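Local atomic coordinates of prolyl-tRNA synthetase (Naegleria fowleri, PDB entry 6UYH), a protein that probably attaches proline to its cognate tRNA through an ATP-dependent class II aminoacyl-tRNA synthetase reaction, and is captured here with halofuginone and the ATP analogue AMPPNP. Residues A115-S120 with L142-N147; V74-F79 with T122-S127. All coordinates share one frame; numbering follows the deposited sequence.

Interaction 1: A115-S120 with L142-N147. With HFG (7-bromo-6-chloro-3-{3-[(2R,3S)-3-hydroxypiperidin-2-yl]-2-oxopropyl}quinazolin-4(3H)-one), chain D.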
ATOM      1  N   ALA A 115     -11.703   0.764  18.229  1.00 18.74           N
ATOM      2  CA  ALA A 115     -10.556   1.656  18.138  1.00 18.49           C
ATOM      3  C   ALA A 115      -9.842   1.524  16.797  1.00 20.69           C
ATOM      4  O   ALA A 115      -9.976   0.528  16.080  1.00 20.66           O
ATOM      5  CB  ALA A 115      -9.583   1.386  19.293  1.00 20.10           C
ATOM      6  N   LEU A 116      -9.088   2.566  16.456  1.00 18.67           N
ATOM      7  CA  LEU A 116      -8.232   2.547  15.280  1.00 16.48           C
ATOM      8  C   LEU A 116      -6.845   2.044  15.660  1.00 18.59           C
ATOM      9  O   LEU A 116      -6.297   2.425  16.701  1.00 20.56           O
ATOM     10  CB  LEU A 116      -8.125   3.938  14.657  1.00 18.31           C
ATOM     11  CG  LEU A 116      -9.447   4.640  14.351  1.00 18.20           C
ATOM     12  CD1 LEU A 116      -9.171   6.014  13.791  1.00 20.55           C
ATOM     13  CD2 LEU A 116     -10.309   3.811  13.386  1.00 21.22           C
ATOM     14  N   ARG A 117      -6.298   1.181  14.809  1.00 16.40           N
ATOM     15  CA  ARG A 117      -4.980   0.561  14.867  1.00 17.39           C
ATOM     16  C   ARG A 117      -3.897   1.540  15.304  1.00 16.59           C
ATOM     17  O   ARG A 117      -3.567   2.462  14.547  1.00 17.09           O
ATOM     18  CB  ARG A 117      -4.642   0.000  13.471  1.00 18.93           C
ATOM     19  CG  ARG A 117      -3.221  -0.514  13.287  1.00 27.82           C
ATOM     20  CD  ARG A 117      -3.108  -1.242  11.946  1.00 28.73           C
ATOM     21  NE  ARG A 117      -3.542  -0.403  10.833  1.00 24.12           N
ATOM     22  CZ  ARG A 117      -4.139  -0.850   9.734  1.00 21.41           C
ATOM     23  NH1 ARG A 117      -4.406  -2.140   9.579  1.00 18.46           N
ATOM     24  NH2 ARG A 117      -4.484   0.001   8.781  1.00 24.99           N
ATOM     25  N   PRO A 118      -3.315   1.372  16.500  1.00 17.50           N
ATOM     26  CA  PRO A 118      -2.135   2.170  16.878  1.00 21.63           C
ATOM     27  C   PRO A 118      -0.838   1.402  16.671  1.00 19.74           C
ATOM     28  O   PRO A 118       0.263   1.951  16.783  1.00 22.32           O
ATOM     29  CB  PRO A 118      -2.378   2.443  18.362  1.00 24.71           C
ATOM     30  CG  PRO A 118      -3.058   1.181  18.831  1.00 23.66           C
ATOM     31  CD  PRO A 118      -3.895   0.675  17.666  1.00 19.02           C
ATOM     32  N   THR A 119      -1.006   0.106  16.408  1.00 15.85           N
ATOM     33  CA  THR A 119      -0.009  -0.942  16.199  1.00 18.95           C
ATOM     34  C   THR A 119      -0.818  -2.237  16.240  1.00 17.79           C
ATOM     35  O   THR A 119      -1.948  -2.221  16.743  1.00 17.75           O
ATOM     36  CB  THR A 119       1.123  -0.923  17.242  1.00 17.52           C
ATOM     37  OG1 THR A 119       2.056  -1.966  16.926  1.00 20.54           O
ATOM     38  CG2 THR A 119       0.578  -1.150  18.655  1.00 18.70           C
ATOM     39  N   SER A 120      -0.301  -3.354  15.714  1.00 18.07           N
ATOM     40  CA  SER A 120      -1.171  -4.503  15.458  1.00 15.94           C
ATOM     41  C   SER A 120      -0.908  -5.746  16.315  1.00 15.71           C
ATOM     42  O   SER A 120      -1.457  -6.807  15.999  1.00 18.63           O
ATOM     43  CB  SER A 120      -1.110  -4.881  13.979  1.00 16.98           C
ATOM     44  OG  SER A 120      -1.568  -3.787  13.205  1.00 17.41           O
ATOM     45  N   LEU A 142       5.415 -12.466   9.233  1.00 18.79           N
ATOM     46  CA  LEU A 142       4.465 -11.689   8.448  1.00 17.51           C
ATOM     47  C   LEU A 142       4.788 -10.205   8.557  1.00 18.92           C
ATOM     48  O   LEU A 142       5.344  -9.744   9.555  1.00 20.87           O
ATOM     49  CB  LEU A 142       3.036 -11.946   8.920  1.00 19.48           C
ATOM     50  CG  LEU A 142       2.588 -13.417   8.924  1.00 19.22           C
ATOM     51  CD1 LEU A 142       1.156 -13.547   9.448  1.00 19.21           C
ATOM     52  CD2 LEU A 142       2.721 -14.066   7.533  1.00 19.67           C
ATOM     53  N   ASN A 143       4.415  -9.459   7.523  1.00 17.21           N
ATOM     54  CA  ASN A 143       4.676  -8.031   7.447  1.00 17.34           C
ATOM     55  C   ASN A 143       3.457  -7.357   6.838  1.00 16.82           C
ATOM     56  O   ASN A 143       2.752  -7.961   6.026  1.00 16.36           O
ATOM     57  CB  ASN A 143       5.932  -7.752   6.597  1.00 15.62           C
ATOM     58  CG  ASN A 143       6.162  -6.286   6.358  1.00 16.15           C
ATOM     59  OD1 ASN A 143       6.579  -5.564   7.267  1.00 19.25           O
ATOM     60  ND2 ASN A 143       5.893  -5.825   5.131  1.00 14.69           N
ATOM     61  N   GLN A 144       3.191  -6.117   7.237  1.00 15.42           N
ATOM     62  CA  GLN A 144       2.168  -5.366   6.514  1.00 17.98           C
ATOM     63  C   GLN A 144       2.553  -3.896   6.410  1.00 16.68           C
ATOM     64  O   GLN A 144       3.149  -3.330   7.328  1.00 17.72           O
ATOM     65  CB  GLN A 144       0.772  -5.520   7.151  1.00 19.18           C
ATOM     66  CG  GLN A 144       0.691  -5.250   8.640  1.00 18.62           C
ATOM     67  CD  GLN A 144      -0.728  -5.412   9.168  1.00 19.17           C
ATOM     68  OE1 GLN A 144      -1.524  -6.155   8.599  1.00 19.54           O
ATOM     69  NE2 GLN A 144      -1.046  -4.720  10.264  1.00 18.57           N
ATOM     70  N   TRP A 145       2.225  -3.304   5.256  1.00 16.13           N
ATOM     71  CA  TRP A 145       2.383  -1.879   4.983  1.00 15.48           C
ATOM     72  C   TRP A 145       1.025  -1.222   5.209  1.00 18.55           C
ATOM     73  O   TRP A 145       0.081  -1.482   4.453  1.00 20.60           O
ATOM     74  CB  TRP A 145       2.859  -1.659   3.543  1.00 15.10           C
ATOM     75  CG  TRP A 145       4.185  -2.270   3.258  1.00 17.62           C
ATOM     76  CD1 TRP A 145       4.431  -3.518   2.757  1.00 20.04           C
ATOM     77  CD2 TRP A 145       5.456  -1.651   3.443  1.00 13.88           C
ATOM     78  NE1 TRP A 145       5.785  -3.716   2.629  1.00 17.72           N
ATOM     79  CE2 TRP A 145       6.439  -2.589   3.059  1.00 16.96           C
ATOM     80  CE3 TRP A 145       5.864  -0.402   3.924  1.00 16.26           C
ATOM     81  CZ2 TRP A 145       7.803  -2.313   3.124  1.00 18.63           C
ATOM     82  CZ3 TRP A 145       7.206  -0.124   3.984  1.00 17.26           C
ATOM     83  CH2 TRP A 145       8.168  -1.079   3.592  1.00 17.69           C
ATOM     84  N   THR A 146       0.912  -0.395   6.253  1.00 20.14           N
ATOM     85  CA  THR A 146      -0.389   0.083   6.706  1.00 25.33           C
ATOM     86  C   THR A 146      -0.294   1.522   7.188  1.00 20.30           C
ATOM     87  O   THR A 146       0.796   2.055   7.445  1.00 20.24           O
ATOM     88  CB  THR A 146      -0.961  -0.753   7.873  1.00 25.31           C
ATOM     89  OG1 THR A 146      -0.186  -0.503   9.053  1.00 30.97           O
ATOM     90  CG2 THR A 146      -0.914  -2.225   7.601  1.00 21.88           C
ATOM     91  N   ASN A 147      -1.467   2.134   7.368  1.00 15.48           N
ATOM     92  CA  ASN A 147      -1.562   3.378   8.123  1.00 14.95           C
ATOM     93  C   ASN A 147      -1.803   3.098   9.605  1.00 20.03           C
ATOM     94  O   ASN A 147      -2.341   2.064   9.986  1.00 22.14           O
ATOM     95  CB  ASN A 147      -2.650   4.304   7.550  1.00 15.57           C
ATOM     96  CG  ASN A 147      -4.015   3.661   7.477  1.00 25.13           C
ATOM     97  OD1 ASN A 147      -4.161   2.447   7.513  1.00 21.69           O
ATOM     98  ND2 ASN A 147      -5.035   4.497   7.343  1.00 28.80           N
TER
HETATM   99  O4' HFG D 602       4.008  -0.087  18.558  1.00 20.28           O
HETATM  100  C21 HFG D 602       4.783  -0.378  19.445  1.00 24.81           C
HETATM  101  C3' HFG D 602       5.660  -1.607  19.368  1.00 20.55           C
HETATM  102  C2' HFG D 602       5.994  -2.101  17.954  1.00 20.83           C
HETATM  103  N1' HFG D 602       4.815  -2.608  17.240  1.00 17.42           N
HETATM  104  C6' HFG D 602       5.173  -3.214  15.952  1.00 16.82           C
HETATM  105  C5' HFG D 602       5.868  -2.237  15.042  1.00 18.02           C
HETATM  106  C4' HFG D 602       7.076  -1.614  15.747  1.00 17.85           C
HETATM  107  C39 HFG D 602       6.681  -1.038  17.094  1.00 16.99           C
HETATM  108  O7' HFG D 602       7.844  -0.542  17.764  1.00 18.66           O
HETATM  109  C1' HFG D 602       4.902   0.480  20.713  1.00 20.25           C
HETATM  110  N3  HFG D 602       3.704   1.284  20.942  1.00 19.80           N
HETATM  111  C4  HFG D 602       2.539   0.621  21.305  1.00 16.95           C
HETATM  112  O11 HFG D 602       2.526  -0.585  21.473  1.00 22.03           O
HETATM  113  C10 HFG D 602       1.367   1.499  21.412  1.00 22.33           C
HETATM  114  C5  HFG D 602       0.130   0.975  21.783  1.00 20.51           C
HETATM  115  C2  HFG D 602       3.730   2.635  20.722  1.00 22.25           C
HETATM  116  N1  HFG D 602       2.726   3.434  20.789  1.00 23.99           N
HETATM  117  C9  HFG D 602       1.499   2.860  21.126  1.00 23.05           C
HETATM  118  C8  HFG D 602       0.374   3.685  21.155  1.00 22.26           C
HETATM  119  C7  HFG D 602      -0.853   3.141  21.497  1.00 23.39           C
HETATM  120 BR1  HFG D 602      -2.375   4.265  21.424  1.00 38.31          BR
HETATM  121  C6  HFG D 602      -0.969   1.810  21.839  1.00 21.53           C
HETATM  122 CL1  HFG D 602      -2.480   1.155  22.397  1.00 29.18          CL
HETATM  123  O   HOH W   1      -3.819  -4.338  11.549  1.00 18.09           O

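Interaction 2: V74-F79 with T122-S127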
ATOM      1  N   VAL A  74       0.860  -9.386   4.436  1.00 16.68           N
ATOM      2  CA  VAL A  74      -0.533  -9.653   4.782  1.00 17.62           C
ATOM      3  C   VAL A  74      -1.267  -8.321   4.896  1.00 17.06           C
ATOM      4  O   VAL A  74      -0.682  -7.252   4.722  1.00 16.47           O
ATOM      5  CB  VAL A  74      -0.659 -10.429   6.109  1.00 14.40           C
ATOM      6  CG1 VAL A  74      -0.018 -11.802   5.982  1.00 20.39           C
ATOM      7  CG2 VAL A  74      -0.010  -9.631   7.252  1.00 17.75           C
ATOM      8  N   MET A  75      -2.562  -8.382   5.230  1.00 17.60           N
ATOM      9  CA  MET A  75      -3.264  -7.173   5.660  1.00 14.62           C
ATOM     10  C   MET A  75      -4.296  -7.541   6.720  1.00 14.64           C
ATOM     11  O   MET A  75      -5.291  -8.211   6.416  1.00 16.78           O
ATOM     12  CB  MET A  75      -3.939  -6.450   4.498  1.00 14.11           C
ATOM     13  CG  MET A  75      -4.519  -5.089   4.926  1.00 15.24           C
ATOM     14  SD  MET A  75      -3.257  -3.979   5.610  1.00 21.39           S
ATOM     15  CE  MET A  75      -2.068  -3.958   4.275  1.00 17.80           C
ATOM     16  N   PHE A  76      -4.073  -7.074   7.935  1.00 16.65           N
ATOM     17  CA  PHE A  76      -5.021  -7.198   9.033  1.00 14.78           C
ATOM     18  C   PHE A  76      -5.852  -5.929   9.140  1.00 17.15           C
ATOM     19  O   PHE A  76      -5.515  -4.900   8.543  1.00 16.73           O
ATOM     20  CB  PHE A  76      -4.276  -7.451  10.341  1.00 14.46           C
ATOM     21  CG  PHE A  76      -3.871  -8.885  10.571  1.00 17.25           C
ATOM     22  CD1 PHE A  76      -2.782  -9.430   9.913  1.00 18.87           C
ATOM     23  CD2 PHE A  76      -4.555  -9.668  11.492  1.00 16.56           C
ATOM     24  CE1 PHE A  76      -2.385 -10.754  10.155  1.00 16.28           C
ATOM     25  CE2 PHE A  76      -4.170 -10.979  11.746  1.00 15.02           C
ATOM     26  CZ  PHE A  76      -3.083 -11.524  11.076  1.00 20.13           C
ATOM     27  N   PRO A  77      -6.953  -5.956   9.903  1.00 17.11           N
ATOM     28  CA  PRO A  77      -7.890  -4.824   9.894  1.00 16.66           C
ATOM     29  C   PRO A  77      -7.390  -3.572  10.617  1.00 15.42           C
ATOM     30  O   PRO A  77      -6.521  -3.600  11.495  1.00 16.18           O
ATOM     31  CB  PRO A  77      -9.130  -5.392  10.600  1.00 21.31           C
ATOM     32  CG  PRO A  77      -9.067  -6.862  10.322  1.00 18.44           C
ATOM     33  CD  PRO A  77      -7.586  -7.163  10.467  1.00 16.53           C
ATOM     34  N   LEU A  78      -8.004  -2.450  10.225  1.00 14.21           N
ATOM     35  CA  LEU A  78      -7.781  -1.151  10.856  1.00 12.21           C
ATOM     36  C   LEU A  78      -8.414  -1.082  12.238  1.00 15.40           C
ATOM     37  O   LEU A  78      -7.936  -0.346  13.104  1.00 18.69           O
ATOM     38  CB  LEU A  78      -8.387  -0.044   9.967  1.00 15.95           C
ATOM     39  CG  LEU A  78      -8.500   1.374  10.537  1.00 18.16           C
ATOM     40  CD1 LEU A  78      -7.124   2.013  10.700  1.00 20.64           C
ATOM     41  CD2 LEU A  78      -9.394   2.228   9.638  1.00 23.43           C
ATOM     42  N   PHE A  79      -9.501  -1.811  12.449  1.00 16.81           N
ATOM     43  CA  PHE A  79     -10.261  -1.711  13.685  1.00 18.70           C
ATOM     44  C   PHE A  79      -9.808  -2.764  14.674  1.00 19.36           C
ATOM     45  O   PHE A  79      -9.460  -3.885  14.294  1.00 17.18           O
ATOM     46  CB  PHE A  79     -11.754  -1.888  13.423  1.00 16.67           C
ATOM     47  CG  PHE A  79     -12.343  -0.812  12.571  1.00 20.31           C
ATOM     48  CD1 PHE A  79     -12.252   0.521  12.957  1.00 23.15           C
ATOM     49  CD2 PHE A  79     -12.995  -1.120  11.388  1.00 27.63           C
ATOM     50  CE1 PHE A  79     -12.801   1.527  12.174  1.00 27.59           C
ATOM     51  CE2 PHE A  79     -13.541  -0.123  10.602  1.00 30.19           C
ATOM     52  CZ  PHE A  79     -13.448   1.198  10.990  1.00 29.38           C
ATOM     53  N   THR A 122      -2.163  -6.656  19.201  1.00 17.39           N
ATOM     54  CA  THR A 122      -3.409  -7.216  19.732  1.00 19.80           C
ATOM     55  C   THR A 122      -4.398  -7.576  18.633  1.00 16.47           C
ATOM     56  O   THR A 122      -5.382  -8.280  18.908  1.00 19.92           O
ATOM     57  CB  THR A 122      -4.087  -6.254  20.719  1.00 20.56           C
ATOM     58  OG1 THR A 122      -4.496  -5.059  20.038  1.00 21.95           O
ATOM     59  CG2 THR A 122      -3.150  -5.910  21.887  1.00 23.22           C
ATOM     60  N   ILE A 123      -4.146  -7.110  17.406  1.00 16.85           N
ATOM     61  CA  ILE A 123      -4.959  -7.445  16.240  1.00 17.26           C
ATOM     62  C   ILE A 123      -4.510  -8.770  15.632  1.00 19.61           C
ATOM     63  O   ILE A 123      -5.335  -9.544  15.138  1.00 19.38           O
ATOM     64  CB  ILE A 123      -4.865  -6.300  15.208  1.00 17.31           C
ATOM     65  CG1 ILE A 123      -5.401  -4.999  15.813  1.00 18.74           C
ATOM     66  CG2 ILE A 123      -5.587  -6.658  13.888  1.00 17.59           C
ATOM     67  CD1 ILE A 123      -5.251  -3.783  14.888  1.00 16.66           C
ATOM     68  N   MET A 124      -3.210  -9.059  15.677  1.00 17.31           N
ATOM     69  CA  MET A 124      -2.627 -10.203  14.993  1.00 17.75           C
ATOM     70  C   MET A 124      -2.406 -11.420  15.877  1.00 22.72           C
ATOM     71  O   MET A 124      -2.520 -12.548  15.386  1.00 21.09           O
ATOM     72  CB  MET A 124      -1.288  -9.801  14.371  1.00 16.80           C
ATOM     73  CG  MET A 124      -1.440  -8.760  13.289  1.00 15.02           C
ATOM     74  SD  MET A 124       0.163  -8.139  12.725  1.00 21.35           S
ATOM     75  CE  MET A 124       0.792  -9.582  11.879  1.00 18.07           C
ATOM     76  N   TYR A 125      -2.102 -11.236  17.155  1.00 21.44           N
ATOM     77  CA  TYR A 125      -1.595 -12.376  17.912  1.00 19.36           C
ATOM     78  C   TYR A 125      -2.671 -13.398  18.280  1.00 20.01           C
ATOM     79  O   TYR A 125      -2.330 -14.575  18.447  1.00 23.47           O
ATOM     80  CB  TYR A 125      -0.825 -11.894  19.150  1.00 20.96           C
ATOM     81  CG  TYR A 125       0.470 -11.176  18.794  1.00 22.63           C
ATOM     82  CD1 TYR A 125       0.950 -11.183  17.480  1.00 25.46           C
ATOM     83  CD2 TYR A 125       1.201 -10.477  19.751  1.00 24.03           C
ATOM     84  CE1 TYR A 125       2.122 -10.529  17.142  1.00 20.35           C
ATOM     85  CE2 TYR A 125       2.381  -9.810  19.420  1.00 21.92           C
ATOM     86  CZ  TYR A 125       2.832  -9.839  18.112  1.00 21.46           C
ATOM     87  OH  TYR A 125       4.002  -9.183  17.771  1.00 22.92           O
ATOM     88  N   PRO A 126      -3.966 -13.049  18.363  1.00 21.33           N
ATOM     89  CA  PRO A 126      -4.963 -14.130  18.464  1.00 26.32           C
ATOM     90  C   PRO A 126      -4.944 -15.062  17.262  1.00 24.89           C
ATOM     91  O   PRO A 126      -5.123 -16.274  17.425  1.00 24.99           O
ATOM     92  CB  PRO A 126      -6.289 -13.369  18.606  1.00 26.00           C
ATOM     93  CG  PRO A 126      -5.895 -12.099  19.292  1.00 24.19           C
ATOM     94  CD  PRO A 126      -4.582 -11.736  18.636  1.00 22.68           C
ATOM     95  N   SER A 127      -4.699 -14.530  16.059  1.00 21.10           N
ATOM     96  CA  SER A 127      -4.547 -15.384  14.881  1.00 23.36           C
ATOM     97  C   SER A 127      -3.284 -16.226  14.965  1.00 23.43           C
ATOM     98  O   SER A 127      -3.279 -17.393  14.552  1.00 24.25           O
ATOM     99  CB  SER A 127      -4.520 -14.528  13.613  1.00 22.16           C
ATOM    100  OG  SER A 127      -5.775 -13.922  13.405  1.00 22.80           O
TER

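Interaction 1: A115-S120 with L142-N147
In the class II core, Arg117 grips Asn147 on strand 140-149, which leads into the probable motif 2; just after Arg117, the Thr119-Ser120-Glu121 sequence matches the TXE signature of class IIa synthetases and probably forms part of the proline site, as in related synthetases. The grip is side-on and uses two nitrogens. Arg117 NE reaches Asn147 O at 2.9 Å, almost in line with the C=O bond (178°), although the oxygen is tilted out of the guanidinium plane. Arg117 NH2 reaches Asn147 OD1 at 2.8 Å, this time close to the guanidinium plane, and adds a weak bond to Asn147 O. The Arg117 chain runs extended from the backbone and then bends at chi3 (55°), which swings its NE/NH2 side onto Asn147. Thr146 CB covers the centre of one guanidinium face, 3.7 Å from Arg117 CZ, and so helps set its tilt. Near the guanidinium plane on the NH1 side, a water accepts from Arg117 NH1 and from Gln144 NE2, at 3.0 and 3.1 Å. Gln144 NE2 also passes close to Ser120 OG, but the angle is too poor for a bond; both atoms instead bond to Glu169 OE1, while Gln144 OE1 takes Phe76 N. Asn147 OD1 additionally meets Asn147 ND2 of the second subunit through a weak bond, which puts the grip at the dimer interface. On the pocket side, Pro118 CB packs 3.6 Å from C7 of the halofuginone quinazolinone, and Thr119 OG1, also bonded to Glu121 OE1, accepts a hydrogen bond from the piperidine N1' at 2.9 Å.

Interaction 2: V74-F79 with T122-S127
The irregular backbone of 74-79 approaches helix 121-131 most closely where Phe76 CA lies 7.1 Å from Met124 CA, near a kink where Pro126 N has no hydrogen to give and Ser127 N makes just a weak bond back to Met124 O. Phe76 carries the contact. Met124 CG sits squarely over one face of its ring, 3.5 Å from the centroid and only 6° off the normal, a CH-pi contact. The sulfur follows above the same face at a longer 4.6 Å, giving a Met-aromatic contact, and the bend at chi3 (69°) brings Met124 CE to 3.8 Å from Phe76 CE1. Ser127 OG comes to the ring edge, 3.7 Å from CE2. Beside the ring, Ile123 CG2 rests on Phe76 CB at 3.9 Å and on Pro77 CD, while Ile123 CD1 reaches on to Pro77 O at 3.6 Å; the Ile123 and Pro77 side chains run past each other in opposite directions. The sequence around Pro77 is consistent with the proline-ending motif 1 of class II synthetases. Val74 packs on Leu142 and Gln144 of strand 140-149, and Tyr39 and Ile46 of the second subunit pack on Ile123 and Ser127 of helix 121-131.

In the fold
The centres of interactions 1 and 2 lie about 7 Å apart, and their segments alternate along the chain: 74-79, 115-120, 122-127, then 142-147. Strand 108-116, helix 121-131 and strand 140-149 follow one another in the class II core, so the loop of interaction 1 runs directly into the helix of interaction 2. The contacts also touch each other: Arg117 N lies 2.8 Å from Leu78 O, a probable hydrogen bond, and Arg117 NH1 packs 3.1 Å from Phe76 O. Arg117, a member of interaction 1, therefore also touches the 74-79 side of interaction 2. Since both reach the second subunit and 115-120 lines the halofuginone pocket, this region physically connects the dimer interface with the probable proline site.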